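Local structure of phosphoribosylaminoimidazole carboxylase, ATPase subunit (Thermotoga maritima, 3AX6) at residues F241-F246 / N256-R261; M181-E186 / I282-N287; V115-L120 / L168-E173. The protein probably catalyses the ATP-dependent joining of hydrogencarbonate to 5-aminoimidazole ribonucleotide, giving N5-carboxyaminoimidazole ribonucleotide in purine biosynthesis, and is seen here with ADP bound. One frame throughout, in Å; residues are numbered along the deposited sequence.

Contact 1: residues F241-F246 / N256-R261; sequences FGIEMF and NEIAPR. With ADP (adenosine-5'-diphosphate), chain E.
F246 and N256 meet where an antiparallel beta hairpin of the ATP-grasp domain reaches the bound nucleotide. N256 CB sits over one face of the F246 ring, 3.8 Å from its centroid, a CH-pi contact displaced toward the rim. Ring and amide planes lie only 16° apart, and N256 CG comes 3.5 Å from F246 CZ. With CG anti to the backbone N (chi1 168°), the N256 amide continues past the ring to the alpha-phosphate of ADP, where ND2 makes weak hydrogen bonds to O1A and O2A. The same F246 ring turns an edge to the adenine, its CZ 3.7 Å from ADP C8. A water donates to E244 OE1 at 2.7 Å and weakly accepts from N256 ND2, tying the amide to the neighbouring strand.

Behind this first shell, N256 and E257 both face E244 in a classic beta bulge: E244 O accepts from both N256 N (2.8 Å) and E257 N. Beyond it, G242 and A259 form a hydrogen-bonded pair, with bonds running each way between their backbones. E244 and E257 run side by side on the face they share with A259, E257 bending away at chi2 so that its OE2 meets Q104. I243 and I258 pack together on the other face, against helix 218-235. At the far end, P260 is the centre of an inverse gamma turn, which leads to R261 and its salt bridge with E71. There the side chains of F241 and P260 cross at about a right angle, F241 CE2 lying 4.2 Å from P260 CB.

Contact 2: residues M181-E186 / I282-N287; sequences MVARNE and IRAIMN
N287 reaches from the end of helix 277-285 to the backbone of E186, just past the end of strand 174-184. Its CB leads to CG, which comes 3.8 Å from E186 CB. At the tip, OD1 accepts the E186 N-H at 2.8 Å through a bent bond, 131° at the hydrogen, with the donor standing above the amide plane instead of on a lone pair. OD1 also lies 3.5 Å from N185 CB and takes a second hydrogen bond from K187 N, so two successive backbone N-H groups converge on one amide oxygen. The other branch, ND2, passes 4.0 Å from E186 CB. The N185 and N287 amide planes are steeply inclined to each other, 74° apart.

N287 is the C-prime residue of a Schellman motif that ends the helix: its positive phi turns the chain off the helix axis, N287 N bonds back to A284 O, and L288 N to R283 O. The same E186 N-H is shared with a water, which accepts from it and donates to A284 O at 2.7 Å, linking strand end and helix end. Farther back, A284 CB lies 3.4 Å from R184 O and 4.5 Å from A183 CB. The charged side chains have partners elsewhere: E186 forms a salt bridge with K87, and R184 NH1 donates to G237 O. R283 forms a salt bridge with E279 and donates through NH2 to L328 O of the second subunit.

Contact 3: residues V115-L120 / L168-E173; sequences VPEYKL and LEEFVE. With ADP (adenosine-5'-diphosphate), chain E.
E117 and E170 cross obliquely, their carboxylate planes only 22° apart, and two bonds join them, one from a backbone N-H to a carboxylate and one between backbones. E170 OE2 accepts the E117 N-H at 2.9 Å on its anti lone pair, almost straight at 169°. In return E170 N donates to E117 O. The E170 chain gets there with CG between its backbone N and carbonyl carbon (chi1 67°) and is extended beyond, which carries the carboxylate back across E117.

These bonds continue an antiparallel pairing of strands 118-120 and 166-170 at the edge of a four-stranded sheet in the ATP-grasp domain. K119 and L168 are a hydrogen-bonded pair, with L168 N to K119 O at 2.7 Å. Y118 and E169 form the adjoining non-hydrogen-bonded pair; their CB atoms touch at 3.9 Å before the tyrosine swings away to hydrogen-bond E106. P116 and E169 lie side by side, pointing the same way. By contrast, P116 meets V172 at about a right angle, CG against CG2 at 3.8 Å, and L254 of strand 253-259 packs on both.

Residues E169 to V172 frame the adenine. F171 lays a ring face over ADP C2, V172 N donates to ADP N1 at 2.8 Å, and E170 O accepts from ADP N6. N6 also donates to E169 OE2, which forms a salt bridge with K138; the modelled N6 to OE2 distance is short and its exact value doubtful. Both amino hydrogens thus meet acceptors while N1 meets a donor, a pattern that matches adenine and would suit guanine poorly. E117 OE1 lies 3.7 Å from E170 OE2, a like-charge approach that the E117 N-H on OE2 probably eases.

Contacts 1 and 2 share the large antiparallel sheet: strands 239-248 and 174-184 are neighbours in it, F241 N probably bonds to V182 O, and I243 packs on V182. Contact 1 is the buried core of the three; contacts 2 and 3 are partly buried. Contact 3 lies in a separate small sheet, about 17 Å from contact 1 between centres, and the two meet through ADP, one at its adenine and the other chiefly at its alpha-phosphate. Contact 2 lies away from the nucleotide. Strand pairing dominates contacts 1 and 3, whereas in contact 2 the polar links are one side-chain amide and a water, beside a small alanine contact.

Contact 1: residues F241-F246 / N256-R261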
loop_
_atom_site.group_PDB
_atom_site.type_symbol
_atom_site.label_atom_id
_atom_site.label_comp_id
_atom_site.label_asym_id
_atom_site.label_seq_id
_atom_site.Cartn_x
_atom_site.Cartn_y
_atom_site.Cartn_z
ATOM N N PHE A 241 16.267 4.594 -9.555
ATOM C CA PHE A 241 17.024 5.825 -9.341
ATOM C C PHE A 241 16.208 7.095 -9.502
ATOM O O PHE A 241 15.284 7.160 -10.322
ATOM C CB PHE A 241 18.214 5.884 -10.309
ATOM C CG PHE A 241 19.163 4.733 -10.176
ATOM C CD1 PHE A 241 18.772 3.446 -10.533
ATOM C CD2 PHE A 241 20.435 4.923 -9.654
ATOM C CE1 PHE A 241 19.634 2.364 -10.366
ATOM C CE2 PHE A 241 21.302 3.844 -9.486
ATOM C CZ PHE A 241 20.899 2.567 -9.841
ATOM N N GLY A 242 16.568 8.100 -8.707
ATOM C CA GLY A 242 15.917 9.395 -8.767
ATOM C C GLY A 242 16.838 10.310 -9.558
ATOM O O GLY A 242 17.947 10.606 -9.117
ATOM N N ILE A 243 16.394 10.732 -10.740
ATOM C CA ILE A 243 17.193 11.606 -11.594
ATOM C C ILE A 243 16.608 13.020 -11.584
ATOM O O ILE A 243 15.517 13.255 -12.104
ATOM C CB ILE A 243 17.219 11.097 -13.057
ATOM C CG1 ILE A 243 17.577 9.606 -13.107
ATOM C CG2 ILE A 243 18.217 11.922 -13.863
ATOM C CD1 ILE A 243 18.909 9.253 -12.483
ATOM N N GLU A 244 17.336 13.954 -10.984
ATOM C CA GLU A 244 16.885 15.340 -10.900
ATOM C C GLU A 244 17.475 16.153 -12.040
ATOM O O GLU A 244 18.673 16.122 -12.275
ATOM C CB GLU A 244 17.284 15.925 -9.550
ATOM C CG GLU A 244 16.646 15.186 -8.395
ATOM C CD GLU A 244 17.253 15.554 -7.066
ATOM O OE1 GLU A 244 17.394 16.766 -6.795
ATOM O OE2 GLU A 244 17.587 14.630 -6.292
HETATM N N MSE A 245 16.624 16.883 -12.747
HETATM C CA MSE A 245 17.074 17.667 -13.890
HETATM C C MSE A 245 16.555 19.098 -13.882
HETATM O O MSE A 245 15.607 19.427 -13.163
HETATM C CB MSE A 245 16.625 16.982 -15.189
HETATM C CG MSE A 245 17.150 15.566 -15.376
HETATM SE SE MSE A 245 16.204 14.592 -16.764
HETATM C CE MSE A 245 14.644 14.105 -15.725
ATOM N N PHE A 246 17.193 19.941 -14.692
ATOM C CA PHE A 246 16.801 21.339 -14.837
ATOM C C PHE A 246 16.301 21.575 -16.249
ATOM O O PHE A 246 16.902 21.099 -17.211
ATOM C CB PHE A 246 17.985 22.289 -14.639
ATOM C CG PHE A 246 18.548 22.312 -13.253
ATOM C CD1 PHE A 246 17.737 22.105 -12.145
ATOM C CD2 PHE A 246 19.896 22.596 -13.055
ATOM C CE1 PHE A 246 18.252 22.181 -10.863
ATOM C CE2 PHE A 246 20.425 22.677 -11.772
ATOM C CZ PHE A 246 19.599 22.469 -10.671
ATOM N N ASN A 256 21.128 17.427 -12.880
ATOM C CA ASN A 256 21.789 18.027 -11.731
ATOM C C ASN A 256 22.192 17.039 -10.643
ATOM O O ASN A 256 23.275 17.153 -10.068
ATOM C CB ASN A 256 20.868 19.098 -11.133
ATOM C CG ASN A 256 21.327 19.576 -9.771
ATOM O OD1 ASN A 256 22.445 20.049 -9.616
ATOM N ND2 ASN A 256 20.455 19.461 -8.780
ATOM N N GLU A 257 21.333 16.065 -10.366
ATOM C CA GLU A 257 21.620 15.115 -9.301
ATOM C C GLU A 257 21.073 13.717 -9.552
ATOM O O GLU A 257 20.101 13.535 -10.282
ATOM C CB GLU A 257 21.044 15.660 -7.986
ATOM C CG GLU A 257 21.459 14.902 -6.737
ATOM C CD GLU A 257 22.937 15.023 -6.458
ATOM O OE1 GLU A 257 23.382 16.120 -6.068
ATOM O OE2 GLU A 257 23.655 14.022 -6.639
ATOM N N ILE A 258 21.710 12.733 -8.927
ATOM C CA ILE A 258 21.303 11.337 -9.045
ATOM C C ILE A 258 21.150 10.738 -7.653
ATOM O O ILE A 258 22.068 10.822 -6.839
ATOM C CB ILE A 258 22.363 10.486 -9.770
ATOM C CG1 ILE A 258 22.656 11.056 -11.160
ATOM C CG2 ILE A 258 21.881 9.044 -9.853
ATOM C CD1 ILE A 258 23.718 10.279 -11.922
ATOM N N ALA A 259 20.001 10.132 -7.380
ATOM C CA ALA A 259 19.762 9.493 -6.092
ATOM C C ALA A 259 19.644 7.987 -6.355
ATOM O O ALA A 259 18.709 7.545 -7.025
ATOM C CB ALA A 259 18.483 10.024 -5.475
ATOM N N PRO A 260 20.586 7.182 -5.825
ATOM C CA PRO A 260 20.614 5.723 -5.995
ATOM C C PRO A 260 19.669 4.995 -5.046
ATOM O O PRO A 260 20.085 4.091 -4.313
ATOM C CB PRO A 260 22.065 5.389 -5.701
ATOM C CG PRO A 260 22.328 6.290 -4.535
ATOM C CD PRO A 260 21.719 7.617 -4.990
ATOM N N ARG A 261 18.396 5.371 -5.070
ATOM C CA ARG A 261 17.435 4.757 -4.176
ATOM C C ARG A 261 16.072 5.374 -4.401
ATOM O O ARG A 261 15.942 6.334 -5.164
ATOM C CB ARG A 261 17.847 5.039 -2.733
ATOM C CG ARG A 261 18.006 6.540 -2.455
ATOM C CD ARG A 261 18.199 6.834 -0.970
ATOM N NE ARG A 261 18.453 8.252 -0.710
ATOM C CZ ARG A 261 17.573 9.231 -0.904
ATOM N NH1 ARG A 261 16.361 8.965 -1.364
ATOM N NH2 ARG A 261 17.908 10.485 -0.635
HETATM P PB ADP E . 21.442 20.025 -2.832
HETATM O O1B ADP E . 20.369 19.233 -3.498
HETATM O O2B ADP E . 20.760 21.050 -1.778
HETATM O O3B ADP E . 22.480 18.967 -2.036
HETATM P PA ADP E . 21.608 21.249 -5.329
HETATM O O1A ADP E . 22.519 20.860 -6.432
HETATM O O2A ADP E . 20.194 20.481 -5.532
HETATM O O3A ADP E . 22.351 20.884 -3.902
HETATM O "O5'" ADP E . 21.417 22.865 -5.373
HETATM C "C5'" ADP E . 20.158 23.201 -4.767
HETATM C "C4'" ADP E . 19.448 24.295 -5.571
HETATM O "O4'" ADP E . 20.404 25.293 -6.056
HETATM C "C3'" ADP E . 18.747 23.718 -6.813
HETATM O "O3'" ADP E . 17.427 23.236 -6.518
HETATM C "C2'" ADP E . 18.767 24.894 -7.788
HETATM O "O2'" ADP E . 17.610 25.718 -7.630
HETATM C "C1'" ADP E . 20.075 25.630 -7.439
HETATM N N9 ADP E . 21.167 25.274 -8.369
HETATM C C8 ADP E . 21.940 24.138 -8.353
HETATM N N7 ADP E . 22.800 24.157 -9.327
HETATM C C5 ADP E . 22.648 25.297 -10.033
HETATM C C6 ADP E . 23.276 25.866 -11.176
HETATM N N6 ADP E . 24.299 25.202 -11.811
HETATM N N1 ADP E . 22.853 27.069 -11.625
HETATM C C2 ADP E . 21.860 27.731 -11.023
HETATM N N3 ADP E . 21.242 27.232 -9.950
HETATM C C4 ADP E . 21.598 26.035 -9.429
HETATM O O HOH W 1 17.860 19.211 -7.801
#

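Contact 2: residues M181-E186 / I282-N287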
loop_
_atom_site.group_PDB
_atom_site.type_symbol
_atom_site.label_atom_id
_atom_site.label_comp_id
_atom_site.label_asym_id
_atom_site.label_seq_id
_atom_site.Cartn_x
_atom_site.Cartn_y
_atom_site.Cartn_z
HETATM N N MSE A 181 11.838 8.958 -11.873
HETATM C CA MSE A 181 12.317 7.707 -11.311
HETATM C C MSE A 181 12.520 6.741 -12.471
HETATM O O MSE A 181 11.690 6.668 -13.376
HETATM C CB MSE A 181 11.280 7.094 -10.358
HETATM C CG MSE A 181 10.805 7.997 -9.224
HETATM SE SE MSE A 181 12.223 8.618 -8.087
HETATM C CE MSE A 181 12.882 6.925 -7.432
ATOM N N VAL A 182 13.622 6.003 -12.452
ATOM C CA VAL A 182 13.881 5.010 -13.483
ATOM C C VAL A 182 14.541 3.780 -12.831
ATOM O O VAL A 182 15.529 3.880 -12.098
ATOM C CB VAL A 182 14.733 5.606 -14.644
ATOM C CG1 VAL A 182 15.825 6.481 -14.102
ATOM C CG2 VAL A 182 15.317 4.490 -15.490
ATOM N N ALA A 183 13.953 2.614 -13.062
ATOM C CA ALA A 183 14.480 1.392 -12.480
ATOM C C ALA A 183 15.102 0.528 -13.558
ATOM O O ALA A 183 14.680 0.560 -14.720
ATOM C CB ALA A 183 13.368 0.629 -11.782
ATOM N N ARG A 184 16.106 -0.248 -13.168
ATOM C CA ARG A 184 16.786 -1.127 -14.102
ATOM C C ARG A 184 17.201 -2.427 -13.419
ATOM O O ARG A 184 17.624 -2.426 -12.258
ATOM C CB ARG A 184 18.018 -0.416 -14.687
ATOM C CG ARG A 184 18.818 -1.241 -15.687
ATOM C CD ARG A 184 19.948 -0.410 -16.303
ATOM N NE ARG A 184 20.780 -1.159 -17.251
ATOM C CZ ARG A 184 21.636 -2.124 -16.909
ATOM N NH1 ARG A 184 21.787 -2.475 -15.635
ATOM N NH2 ARG A 184 22.355 -2.728 -17.843
ATOM N N ASN A 185 17.062 -3.519 -14.172
ATOM C CA ASN A 185 17.410 -4.894 -13.784
ATOM C C ASN A 185 18.858 -5.157 -14.123
ATOM O O ASN A 185 19.479 -4.385 -14.843
ATOM C CB ASN A 185 16.620 -5.901 -14.619
ATOM C CG ASN A 185 15.380 -6.349 -13.953
ATOM O OD1 ASN A 185 14.597 -7.106 -14.526
ATOM N ND2 ASN A 185 15.177 -5.895 -12.719
ATOM N N GLU A 186 19.382 -6.276 -13.639
ATOM C CA GLU A 186 20.742 -6.645 -13.978
ATOM C C GLU A 186 20.665 -7.205 -15.402
ATOM O O GLU A 186 21.635 -7.154 -16.155
ATOM C CB GLU A 186 21.290 -7.693 -13.011
ATOM C CG GLU A 186 22.790 -7.890 -13.139
ATOM C CD GLU A 186 23.416 -8.459 -11.881
ATOM O OE1 GLU A 186 24.660 -8.531 -11.810
ATOM O OE2 GLU A 186 22.664 -8.834 -10.958
ATOM N N ILE A 282 12.311 -3.368 -5.391
ATOM C CA ILE A 282 12.478 -4.763 -5.000
ATOM C C ILE A 282 12.596 -5.619 -6.251
ATOM O O ILE A 282 13.472 -6.482 -6.342
ATOM C CB ILE A 282 11.286 -5.285 -4.155
ATOM C CG1 ILE A 282 11.122 -4.444 -2.885
ATOM C CG2 ILE A 282 11.513 -6.749 -3.786
ATOM C CD1 ILE A 282 12.378 -4.328 -2.048
ATOM N N ARG A 283 11.714 -5.382 -7.216
ATOM C CA ARG A 283 11.759 -6.135 -8.466
ATOM C C ARG A 283 13.130 -6.006 -9.128
ATOM O O ARG A 283 13.705 -6.998 -9.569
ATOM C CB ARG A 283 10.701 -5.641 -9.462
ATOM C CG ARG A 283 9.239 -5.955 -9.114
ATOM C CD ARG A 283 8.383 -5.723 -10.355
ATOM N NE ARG A 283 6.951 -5.678 -10.097
ATOM C CZ ARG A 283 6.042 -6.210 -10.907
ATOM N NH1 ARG A 283 6.428 -6.831 -12.018
ATOM N NH2 ARG A 283 4.751 -6.120 -10.619
ATOM N N ALA A 284 13.656 -4.785 -9.180
ATOM C CA ALA A 284 14.936 -4.550 -9.823
ATOM C C ALA A 284 16.129 -5.194 -9.125
ATOM O O ALA A 284 16.976 -5.806 -9.780
ATOM C CB ALA A 284 15.169 -3.053 -9.993
ATOM N N ILE A 285 16.212 -5.076 -7.805
ATOM C CA ILE A 285 17.360 -5.664 -7.125
ATOM C C ILE A 285 17.285 -7.189 -7.066
ATOM O O ILE A 285 18.297 -7.854 -6.823
ATOM C CB ILE A 285 17.541 -5.101 -5.701
ATOM C CG1 ILE A 285 16.434 -5.611 -4.778
ATOM C CG2 ILE A 285 17.552 -3.582 -5.755
ATOM C CD1 ILE A 285 16.611 -5.178 -3.327
HETATM N N MSE A 286 16.094 -7.741 -7.286
HETATM C CA MSE A 286 15.929 -9.195 -7.285
HETATM C C MSE A 286 15.959 -9.722 -8.724
HETATM O O MSE A 286 15.659 -10.886 -8.973
HETATM C CB MSE A 286 14.605 -9.602 -6.619
HETATM C CG MSE A 286 14.479 -9.235 -5.147
HETATM SE SE MSE A 286 16.017 -9.749 -4.103
HETATM C CE MSE A 286 15.920 -11.643 -4.340
ATOM N N ASN A 287 16.317 -8.848 -9.660
ATOM C CA ASN A 287 16.399 -9.195 -11.076
ATOM C C ASN A 287 15.151 -9.926 -11.563
ATOM O O ASN A 287 15.235 -10.962 -12.223
ATOM C CB ASN A 287 17.651 -10.040 -11.341
ATOM C CG ASN A 287 18.208 -9.837 -12.748
ATOM O OD1 ASN A 287 18.048 -8.777 -13.344
ATOM N ND2 ASN A 287 18.881 -10.852 -13.270
HETATM O O HOH W 2 18.952 -7.305 -10.964
#

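Contact 3: residues V115-L120 / L168-E173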
loop_
_atom_site.group_PDB
_atom_site.type_symbol
_atom_site.label_atom_id
_atom_site.label_comp_id
_atom_site.label_asym_id
_atom_site.label_seq_id
_atom_site.Cartn_x
_atom_site.Cartn_y
_atom_site.Cartn_z
ATOM N N VAL A 115 24.895 18.174 -19.100
ATOM C CA VAL A 115 25.180 18.708 -17.773
ATOM C C VAL A 115 25.802 20.101 -17.873
ATOM O O VAL A 115 26.436 20.429 -18.872
ATOM C CB VAL A 115 26.165 17.765 -17.040
ATOM C CG1 VAL A 115 27.462 17.648 -17.839
ATOM C CG2 VAL A 115 26.459 18.270 -15.655
ATOM N N PRO A 116 25.620 20.945 -16.840
ATOM C CA PRO A 116 26.192 22.296 -16.853
ATOM C C PRO A 116 27.722 22.255 -16.925
ATOM O O PRO A 116 28.341 21.313 -16.426
ATOM C CB PRO A 116 25.713 22.884 -15.528
ATOM C CG PRO A 116 24.408 22.196 -15.304
ATOM C CD PRO A 116 24.715 20.773 -15.688
ATOM N N GLU A 117 28.331 23.264 -17.548
ATOM C CA GLU A 117 29.790 23.330 -17.643
ATOM C C GLU A 117 30.330 23.424 -16.222
ATOM O O GLU A 117 29.832 24.208 -15.423
ATOM C CB GLU A 117 30.226 24.576 -18.410
ATOM C CG GLU A 117 31.176 24.308 -19.553
ATOM C CD GLU A 117 30.463 24.266 -20.887
ATOM O OE1 GLU A 117 29.875 25.301 -21.280
ATOM O OE2 GLU A 117 30.486 23.202 -21.541
ATOM N N TYR A 118 31.349 22.638 -15.903
ATOM C CA TYR A 118 31.905 22.663 -14.556
ATOM C C TYR A 118 33.433 22.656 -14.575
ATOM O O TYR A 118 34.057 22.528 -15.633
ATOM C CB TYR A 118 31.383 21.461 -13.766
ATOM C CG TYR A 118 31.873 20.157 -14.324
ATOM C CD1 TYR A 118 32.902 19.460 -13.701
ATOM C CD2 TYR A 118 31.351 19.646 -15.509
ATOM C CE1 TYR A 118 33.401 18.286 -14.243
ATOM C CE2 TYR A 118 31.842 18.475 -16.058
ATOM C CZ TYR A 118 32.869 17.800 -15.419
ATOM O OH TYR A 118 33.363 16.635 -15.952
ATOM N N LYS A 119 34.025 22.780 -13.395
ATOM C CA LYS A 119 35.474 22.828 -13.261
ATOM C C LYS A 119 35.868 22.610 -11.795
ATOM O O LYS A 119 35.251 23.166 -10.888
ATOM C CB LYS A 119 35.957 24.197 -13.745
ATOM C CG LYS A 119 37.435 24.500 -13.553
ATOM C CD LYS A 119 38.302 23.846 -14.615
ATOM C CE LYS A 119 39.387 24.814 -15.088
ATOM N NZ LYS A 119 40.098 25.476 -13.954
ATOM N N LEU A 120 36.894 21.795 -11.571
ATOM C CA LEU A 120 37.374 21.509 -10.222
ATOM C C LEU A 120 38.170 22.708 -9.710
ATOM O O LEU A 120 38.917 23.326 -10.472
ATOM C CB LEU A 120 38.267 20.264 -10.246
ATOM C CG LEU A 120 38.914 19.801 -8.939
ATOM C CD1 LEU A 120 37.852 19.402 -7.927
ATOM C CD2 LEU A 120 39.833 18.630 -9.236
ATOM N N LEU A 168 33.278 24.055 -9.350
ATOM C CA LEU A 168 32.467 25.153 -9.841
ATOM C C LEU A 168 31.650 24.721 -11.047
ATOM O O LEU A 168 32.014 23.781 -11.757
ATOM C CB LEU A 168 33.375 26.317 -10.257
ATOM C CG LEU A 168 33.676 27.485 -9.322
ATOM C CD1 LEU A 168 34.074 27.016 -7.947
ATOM C CD2 LEU A 168 34.788 28.307 -9.950
ATOM N N GLU A 169 30.532 25.397 -11.266
ATOM C CA GLU A 169 29.717 25.130 -12.438
ATOM C C GLU A 169 28.994 26.408 -12.836
ATOM O O GLU A 169 28.728 27.279 -12.001
ATOM C CB GLU A 169 28.743 23.958 -12.218
ATOM C CG GLU A 169 27.621 24.139 -11.224
ATOM C CD GLU A 169 26.735 22.893 -11.156
ATOM O OE1 GLU A 169 27.274 21.793 -10.916
ATOM O OE2 GLU A 169 25.504 23.004 -11.344
ATOM N N GLU A 170 28.713 26.531 -14.127
ATOM C CA GLU A 170 28.057 27.717 -14.653
ATOM C C GLU A 170 26.672 27.910 -14.063
ATOM O O GLU A 170 25.991 26.939 -13.724
ATOM C CB GLU A 170 27.958 27.627 -16.175
ATOM C CG GLU A 170 27.036 26.527 -16.670
ATOM C CD GLU A 170 26.877 26.550 -18.172
ATOM O OE1 GLU A 170 26.550 27.631 -18.708
ATOM O OE2 GLU A 170 27.073 25.493 -18.814
ATOM N N PHE A 171 26.263 29.168 -13.945
ATOM C CA PHE A 171 24.951 29.488 -13.411
ATOM C C PHE A 171 23.901 29.185 -14.469
ATOM O O PHE A 171 23.981 29.676 -15.593
ATOM C CB PHE A 171 24.855 30.962 -13.028
ATOM C CG PHE A 171 23.561 31.319 -12.368
ATOM C CD1 PHE A 171 23.351 31.029 -11.026
ATOM C CD2 PHE A 171 22.529 31.893 -13.099
ATOM C CE1 PHE A 171 22.124 31.305 -10.418
ATOM C CE2 PHE A 171 21.300 32.174 -12.505
ATOM C CZ PHE A 171 21.095 31.878 -11.161
ATOM N N VAL A 172 22.917 28.376 -14.097
ATOM C CA VAL A 172 21.844 27.981 -15.001
ATOM C C VAL A 172 20.544 28.731 -14.703
ATOM O O VAL A 172 20.117 28.818 -13.549
ATOM C CB VAL A 172 21.581 26.448 -14.881
ATOM C CG1 VAL A 172 20.287 26.077 -15.586
ATOM C CG2 VAL A 172 22.756 25.666 -15.468
ATOM N N GLU A 173 19.922 29.283 -15.741
ATOM C CA GLU A 173 18.655 29.985 -15.566
ATOM C C GLU A 173 17.560 28.935 -15.649
ATOM O O GLU A 173 17.088 28.587 -16.734
ATOM C CB GLU A 173 18.448 31.049 -16.649
ATOM C CG GLU A 173 19.557 32.085 -16.707
ATOM C CD GLU A 173 19.160 33.337 -17.477
ATOM O OE1 GLU A 173 18.589 33.211 -18.584
ATOM O OE2 GLU A 173 19.428 34.449 -16.971
HETATM P PB ADP E . 21.442 20.025 -2.832
HETATM O O1B ADP E . 20.369 19.233 -3.498
HETATM O O2B ADP E . 20.760 21.050 -1.778
HETATM O O3B ADP E . 22.480 18.967 -2.036
HETATM P PA ADP E . 21.608 21.249 -5.329
HETATM O O1A ADP E . 22.519 20.860 -6.432
HETATM O O2A ADP E . 20.194 20.481 -5.532
HETATM O O3A ADP E . 22.351 20.884 -3.902
HETATM O "O5'" ADP E . 21.417 22.865 -5.373
HETATM C "C5'" ADP E . 20.158 23.201 -4.767
HETATM C "C4'" ADP E . 19.448 24.295 -5.571
HETATM O "O4'" ADP E . 20.404 25.293 -6.056
HETATM C "C3'" ADP E . 18.747 23.718 -6.813
HETATM O "O3'" ADP E . 17.427 23.236 -6.518
HETATM C "C2'" ADP E . 18.767 24.894 -7.788
HETATM O "O2'" ADP E . 17.610 25.718 -7.630
HETATM C "C1'" ADP E . 20.075 25.630 -7.439
HETATM N N9 ADP E . 21.167 25.274 -8.369
HETATM C C8 ADP E . 21.940 24.138 -8.353
HETATM N N7 ADP E . 22.800 24.157 -9.327
HETATM C C5 ADP E . 22.648 25.297 -10.033
HETATM C C6 ADP E . 23.276 25.866 -11.176
HETATM N N6 ADP E . 24.299 25.202 -11.811
HETATM N N1 ADP E . 22.853 27.069 -11.625
HETATM C C2 ADP E . 21.860 27.731 -11.023
HETATM N N3 ADP E . 21.242 27.232 -9.950
HETATM C C4 ADP E . 21.598 26.035 -9.429
#